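Putative cytoplasmic protein (Salmonella enterica subsp. enterica serovar Typhimurium, PDB 4J32) probably hydrolyses peptidoglycan as Tae4, a papain-like cysteine peptidase and type VI secretion effector, and is bound here by its immunity protein Tai4. Local coordinates at residues Val29-Ser32 and Ser38-Gly41; Ala34-Ile39 and Gln54-Ile59; Asp95-Leu100 and Gly138-Trp143. All blocks are in the same frame, centred on the assembly; numbering follows the deposited sequence.

In the fold
From the N terminus, the chain leaves helix 19-28 through the loop 29-32 and enters helix 33-40, whose end returns to that loop in interaction 1, closing a short link of five helical residues. Interaction 2 starts on the same helix, shares Ser-38 and Ile-39 with interaction 1, and closes a second loop at 54-59, so the two spans interleave along the sequence. Interaction 3 follows in series, joining helix 93-103 to strand 138-143 after two intervening strands. It touches interaction 2 around Cys-57, Val-140 and His-139, so helix 57-67 meets helix 33-40 at one side of its start and helix 93-103 and strand 138-143 at another.

Interaction 1. Residues Val29-Ser32 and Ser38-Gly41; sequences VNHS and SIIG
The imidazole of His-31 is the flat group here, and Ile-39 is what it meets: CD2 of His-31 lies 3.8 Å from CD1 of Ile-39, with the methyl coming in obliquely to the ring. The two side chains cross at about a right angle. In Ile-39, CD1 lies anti to CA (chi2 163°), which extends the branch to the ring, while the other branch serves a second partner: CG2 of Ile-39 lies 4.1 Å from CG1 of Val-29. That same CG1 of Val-29 is 4.3 Å from CD1 of Ile-40, so one valine methyl rests against two successive isoleucines of the helix. With Val-29 CG1 anti to the carbonyl carbon (chi1 -67°), this methyl is turned toward the two of them. No hydrogen bond crosses between 29-32 and 38-41; the contact is apolar, with Val-29 and Ile-40 buried and His-31 and Ile-39 on the outside.

The loop makes an inverse gamma turn centred on Asn-30, closed by a weak bond from His-31 N to Val-29 O (2.9 Å). Then Ser-32 takes the N-cap position of the next helix. His-31, Ser-38 and Ile-39, with Asp-35, line a pocket holding a molecule of 2-ethoxyethanol, probably from the crystallisation liquor.

Among its neighbours, the loop connects helix 19-28 to helix 33-40 and folds back along the flank of the latter. Arg-60 of helix 57-67 holds it by hydrogen bonds to two carbonyls, NE to Val-29 O and NH2 to His-31 O, while Tyr-63 of that helix packs on both Val-29 and Ile-40, and Ile-59 on Ile-40.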
# COMPACT_ATOMS: atom_id res chain seq x y z
N VAL A 29 11.64 -13.06 -28.37
CA VAL A 29 11.21 -12.66 -27.02
C VAL A 29 11.04 -11.16 -26.84
O VAL A 29 10.96 -10.68 -25.70
CB VAL A 29 12.16 -13.27 -25.92
CG1 VAL A 29 12.02 -14.79 -25.87
CG2 VAL A 29 13.64 -12.86 -26.15
N ASN A 30 11.00 -10.41 -27.94
CA ASN A 30 10.80 -8.96 -27.90
C ASN A 30 9.31 -8.63 -27.75
O ASN A 30 8.69 -7.95 -28.59
CB ASN A 30 11.47 -8.26 -29.10
CG ASN A 30 11.52 -6.76 -28.93
OD1 ASN A 30 11.71 -6.26 -27.81
ND2 ASN A 30 11.31 -6.03 -30.02
N HIS A 31 8.73 -9.15 -26.68
CA HIS A 31 7.31 -8.99 -26.40
C HIS A 31 7.12 -8.61 -24.94
O HIS A 31 8.11 -8.46 -24.21
CB HIS A 31 6.56 -10.29 -26.70
CG HIS A 31 6.75 -10.75 -28.10
ND1 HIS A 31 6.11 -10.15 -29.17
CD2 HIS A 31 7.57 -11.69 -28.63
CE1 HIS A 31 6.49 -10.74 -30.29
NE2 HIS A 31 7.37 -11.68 -29.99
N SER A 32 5.86 -8.44 -24.53
CA SER A 32 5.54 -8.16 -23.12
C SER A 32 6.15 -9.23 -22.23
O SER A 32 6.31 -10.37 -22.66
CB SER A 32 4.03 -8.07 -22.89
OG SER A 32 3.40 -9.35 -22.95
N SER A 38 5.15 -16.97 -21.44
CA SER A 38 4.46 -18.00 -22.21
C SER A 38 5.40 -18.71 -23.16
O SER A 38 5.33 -19.93 -23.35
CB SER A 38 3.31 -17.41 -23.02
OG SER A 38 2.29 -16.93 -22.17
N ILE A 39 6.28 -17.93 -23.78
CA ILE A 39 7.22 -18.40 -24.77
C ILE A 39 8.26 -19.33 -24.15
O ILE A 39 8.55 -20.41 -24.71
CB ILE A 39 7.90 -17.20 -25.49
CG1 ILE A 39 6.86 -16.48 -26.39
CG2 ILE A 39 9.15 -17.62 -26.31
CD1 ILE A 39 7.32 -15.06 -26.79
N ILE A 40 8.79 -18.94 -22.99
CA ILE A 40 9.91 -19.65 -22.38
C ILE A 40 9.41 -20.78 -21.47
O ILE A 40 9.99 -21.88 -21.45
CB ILE A 40 10.89 -18.68 -21.64
CG1 ILE A 40 11.51 -17.69 -22.64
CG2 ILE A 40 12.00 -19.47 -20.88
CD1 ILE A 40 12.34 -16.57 -21.99
N GLY A 41 8.31 -20.53 -20.75
CA GLY A 41 7.67 -21.55 -19.92
C GLY A 41 8.56 -21.97 -18.77
O GLY A 41 9.49 -21.26 -18.40

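Interaction 2. Residues Ala34-Ile39 and Gln54-Ile59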
# COMPACT_ATOMS: atom_id res chain seq x y z
N ALA A 34 4.67 -10.83 -19.89
CA ALA A 34 3.68 -11.92 -19.87
C ALA A 34 3.91 -12.88 -21.05
O ALA A 34 3.95 -14.10 -20.87
CB ALA A 34 2.23 -11.41 -19.86
N ASP A 35 4.09 -12.32 -22.24
CA ASP A 35 4.29 -13.13 -23.43
C ASP A 35 5.62 -13.90 -23.39
O ASP A 35 5.69 -15.07 -23.79
CB ASP A 35 4.16 -12.29 -24.71
CG ASP A 35 2.71 -11.94 -25.06
OD1 ASP A 35 1.76 -12.52 -24.48
OD2 ASP A 35 2.51 -11.09 -25.93
N VAL A 36 6.67 -13.25 -22.89
CA VAL A 36 7.98 -13.88 -22.68
C VAL A 36 7.85 -15.12 -21.79
O VAL A 36 8.44 -16.17 -22.08
CB VAL A 36 8.99 -12.88 -22.07
CG1 VAL A 36 10.32 -13.56 -21.69
CG2 VAL A 36 9.25 -11.74 -23.06
N GLY A 37 7.05 -14.99 -20.73
CA GLY A 37 6.77 -16.11 -19.83
C GLY A 37 6.12 -17.27 -20.56
O GLY A 37 6.48 -18.42 -20.35
N SER A 38 5.15 -16.97 -21.44
CA SER A 38 4.46 -18.00 -22.21
C SER A 38 5.40 -18.71 -23.16
O SER A 38 5.33 -19.93 -23.35
CB SER A 38 3.31 -17.41 -23.02
OG SER A 38 2.29 -16.93 -22.17
N ILE A 39 6.28 -17.93 -23.78
CA ILE A 39 7.22 -18.40 -24.77
C ILE A 39 8.26 -19.33 -24.15
O ILE A 39 8.55 -20.41 -24.71
CB ILE A 39 7.90 -17.20 -25.49
CG1 ILE A 39 6.86 -16.48 -26.39
CG2 ILE A 39 9.15 -17.62 -26.31
CD1 ILE A 39 7.32 -15.06 -26.79
N GLN A 54 9.03 -8.82 -13.60
CA GLN A 54 8.35 -7.84 -14.45
C GLN A 54 9.30 -7.18 -15.45
O GLN A 54 8.85 -6.60 -16.45
CB GLN A 54 7.70 -6.75 -13.56
CG GLN A 54 6.60 -7.27 -12.64
CD GLN A 54 5.33 -7.66 -13.42
OE1 GLN A 54 4.48 -6.83 -13.67
NE2 GLN A 54 5.24 -8.91 -13.84
N ASN A 55 10.60 -7.24 -15.17
CA ASN A 55 11.62 -6.68 -16.07
C ASN A 55 12.19 -7.79 -16.96
O ASN A 55 12.97 -8.62 -16.49
CB ASN A 55 12.76 -5.98 -15.31
CG ASN A 55 13.73 -5.24 -16.26
OD1 ASN A 55 13.59 -5.34 -17.49
ND2 ASN A 55 14.67 -4.50 -15.70
N ALA A 56 11.76 -7.81 -18.21
CA ALA A 56 12.17 -8.89 -19.14
C ALA A 56 13.60 -8.75 -19.67
O ALA A 56 14.15 -9.71 -20.24
CB ALA A 56 11.16 -9.03 -20.28
N CYS A 57 14.20 -7.58 -19.46
CA CYS A 57 15.54 -7.28 -19.97
C CYS A 57 16.55 -8.45 -19.81
O CYS A 57 17.04 -8.97 -20.82
CB CYS A 57 16.07 -5.95 -19.39
SG CYS A 57 17.86 -5.78 -19.59
N PRO A 58 16.85 -8.90 -18.56
CA PRO A 58 17.86 -9.96 -18.46
C PRO A 58 17.40 -11.32 -18.95
O PRO A 58 18.22 -12.16 -19.35
CB PRO A 58 18.18 -10.00 -16.95
CG PRO A 58 16.94 -9.49 -16.28
CD PRO A 58 16.39 -8.43 -17.23
N ILE A 59 16.08 -11.54 -18.94
CA ILE A 59 15.53 -12.80 -19.42
C ILE A 59 15.67 -12.86 -20.94
O ILE A 59 16.00 -13.92 -21.49
CB ILE A 59 14.06 -12.96 -18.96
CG1 ILE A 59 13.98 -12.90 -17.42
CG2 ILE A 59 13.46 -14.32 -19.50
CD1 ILE A 59 12.54 -12.84 -16.81
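Helix 33-40 packs on the chain running into helix 57-67 and on the first turn of that helix through Val-36, whose two methyls meet Ala-56 and Ile-59. CG1 of Val-36, anti to the backbone N (chi1 174°), lies 3.9 Å from CG2 of Ile-59, and the two side chains pass at a slant. The other branch, CG2 of Val-36, rests 4.3 Å from CB of Ala-56. All three residues are buried, and nothing polar passes between the segments.

This is the region where papain-like peptidases carry their cysteine, near the start of a central helix. Cys-57 lies beside His-139, itself hydrogen-bonded to Asp-150, an arrangement consistent with a Cys-His-Asp catalytic triad as in that family. Asn-55 precedes the turn into the helix, and its OD1 accepts a capping bond from Cys-57 N at 3.0 Å, with an N-H...O angle of 154°. The donor stands above the carbonyl plane, about 45° out of it. Pro-58, the next residue, packs on Val-93 and Met-96 of helix 93-103. Toward the immunity protein, Asn-55 touches Ser-72 and Gln-54 touches Ile-73 of one neighbouring Tai4 chain.

Interaction 3. Residues Asp95-Leu100 and Gly138-Trp143; sequences DMIDYL and GHVTLW
Val-140 carries this contact for the strand, reaching from CB toward three residues of helix 93-103. From CB, one branch places CG1 anti to the backbone N (chi1 -165°), where it meets CD1 of Leu-100 at 3.5 Å, the two side chains approaching tip to tip. The other branch, CG2, lies 3.5 Å from CG1 of Ile-97, closer than usual for two carbons. CG2 of Val-140 also lies 4.0 Å from CG of Met-96, crossing that side chain at about a right angle; the bends at chi2 and chi3 carry SD and CE of the methionine away from the valine. Val-140 and Met-96 each have two deposited conformers, so these fits hold for one copy, and any strain is doubtful. Met-96, Ile-97 and Leu-100 (i, i+1, i+4) form one face of the helix, and Val-140 sits against it, CG2 on the first two and CG1 on the third.

Over segments 95-100 and 138-143 the helix and strand axes approach to 8.9 Å, at 58°. Strand 138-143 is an outer strand of the four-stranded antiparallel sheet, paired with strand 124-131; Val-127 of that strand and Met-61 of helix 57-67 also pack on Val-140.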
# COMPACT_ATOMS: atom_id res chain seq x y z
N ASP A 95 23.01 -8.74 -12.45
CA ASP A 95 23.61 -10.07 -12.63
C ASP A 95 23.96 -10.32 -14.09
O ASP A 95 25.03 -10.83 -14.39
CB ASP A 95 22.69 -11.20 -12.12
CG ASP A 95 22.76 -11.37 -10.62
OD1 ASP A 95 23.62 -10.72 -9.95
OD2 ASP A 95 21.95 -12.16 -10.09
N MET A 96 23.08 -9.91 -15.00
CA MET A 96 23.34 -10.11 -16.42
C MET A 96 24.54 -9.30 -16.84
O MET A 96 25.41 -9.80 -17.58
CB MET A 96 22.12 -9.74 -17.28
CG MET A 96 22.42 -9.80 -18.81
SD MET A 96 23.10 -11.38 -19.42
CE MET A 96 21.80 -12.56 -19.07
N ILE A 97 24.62 -8.06 -16.36
CA ILE A 97 25.78 -7.21 -16.64
C ILE A 97 27.08 -7.88 -16.15
O ILE A 97 28.06 -7.97 -16.92
CB ILE A 97 25.61 -5.80 -16.02
CG1 ILE A 97 24.47 -5.08 -16.75
CG2 ILE A 97 26.92 -4.98 -16.18
CD1 ILE A 97 24.05 -3.73 -16.12
N ASP A 98 27.07 -8.37 -14.92
CA ASP A 98 28.27 -8.99 -14.34
C ASP A 98 28.62 -10.27 -15.07
O ASP A 98 29.81 -10.57 -15.30
CB ASP A 98 28.08 -9.26 -12.86
CG ASP A 98 28.16 -8.00 -12.02
OD1 ASP A 98 28.87 -7.03 -12.40
OD2 ASP A 98 27.51 -7.98 -10.95
N TYR A 99 27.59 -11.03 -15.46
CA TYR A 99 27.78 -12.28 -16.23
C TYR A 99 28.54 -12.01 -17.52
O TYR A 99 29.53 -12.70 -17.84
CB TYR A 99 26.43 -12.96 -16.53
CG TYR A 99 26.58 -14.23 -17.36
CD1 TYR A 99 26.76 -15.48 -16.75
CD2 TYR A 99 26.57 -14.18 -18.77
CE1 TYR A 99 26.92 -16.67 -17.53
CE2 TYR A 99 26.74 -15.35 -19.55
CZ TYR A 99 26.90 -16.58 -18.92
OH TYR A 99 27.06 -17.69 -19.70
N LEU A 100 28.09 -11.01 -18.26
CA LEU A 100 28.75 -10.65 -19.53
C LEU A 100 30.20 -10.18 -19.32
O LEU A 100 31.08 -10.57 -20.06
CB LEU A 100 27.92 -9.62 -20.31
CG LEU A 100 26.53 -10.15 -20.74
CD1 LEU A 100 25.63 -8.97 -21.01
CD2 LEU A 100 26.61 -11.08 -21.93
N GLY A 138 20.69 0.15 -14.81
CA GLY A 138 21.08 0.14 -16.21
C GLY A 138 20.26 -0.80 -17.03
O GLY A 138 19.20 -1.26 -16.58
N HIS A 139 20.74 -1.08 -18.24
CA HIS A 139 19.99 -1.87 -19.21
C HIS A 139 21.02 -2.63 -20.05
O HIS A 139 22.16 -2.18 -20.19
CB HIS A 139 19.16 -0.95 -20.13
CG HIS A 139 18.04 -1.67 -20.82
ND1 HIS A 139 16.93 -2.15 -20.16
CD2 HIS A 139 17.86 -1.98 -22.13
CE1 HIS A 139 16.12 -2.73 -21.02
NE2 HIS A 139 16.67 -2.65 -22.23
N VAL A 140 20.61 -3.80 -20.54
CA VAL A 140 21.45 -4.65 -21.41
C VAL A 140 20.58 -5.06 -22.58
O VAL A 140 19.45 -5.55 -22.38
CB VAL A 140 21.88 -5.99 -20.75
CG1 VAL A 140 23.04 -6.64 -21.54
CG2 VAL A 140 22.22 -5.84 -19.29
N THR A 141 21.07 -4.85 -23.80
CA THR A 141 20.29 -5.21 -25.00
C THR A 141 21.23 -5.43 -26.20
O THR A 141 22.45 -5.44 -26.04
CB THR A 141 19.18 -4.16 -25.30
OG1 THR A 141 18.26 -4.67 -26.28
CG2 THR A 141 19.76 -2.85 -25.76
N LEU A 142 20.65 -5.65 -27.38
CA LEU A 142 21.45 -5.73 -28.60
C LEU A 142 21.36 -4.41 -29.35
O LEU A 142 20.40 -3.66 -29.20
CB LEU A 142 20.98 -6.88 -29.51
CG LEU A 142 20.99 -8.27 -28.87
CD1 LEU A 142 20.54 -9.25 -29.91
CD2 LEU A 142 22.39 -8.64 -28.38
N TRP A 143 22.39 -4.15 -30.15
CA TRP A 143 22.54 -2.91 -30.88
C TRP A 143 23.05 -3.28 -32.27
O TRP A 143 24.04 -4.01 -32.40
CB TRP A 143 23.55 -2.01 -30.12
CG TRP A 143 24.04 -0.82 -30.87
CD1 TRP A 143 25.25 -0.70 -31.52
CD2 TRP A 143 23.36 0.43 -31.06
NE1 TRP A 143 25.36 0.56 -32.08
CE2 TRP A 143 24.22 1.27 -31.82
CE3 TRP A 143 22.12 0.93 -30.64
CZ2 TRP A 143 23.86 2.57 -32.18
CZ3 TRP A 143 21.77 2.23 -31.00
CH2 TRP A 143 22.64 3.03 -31.76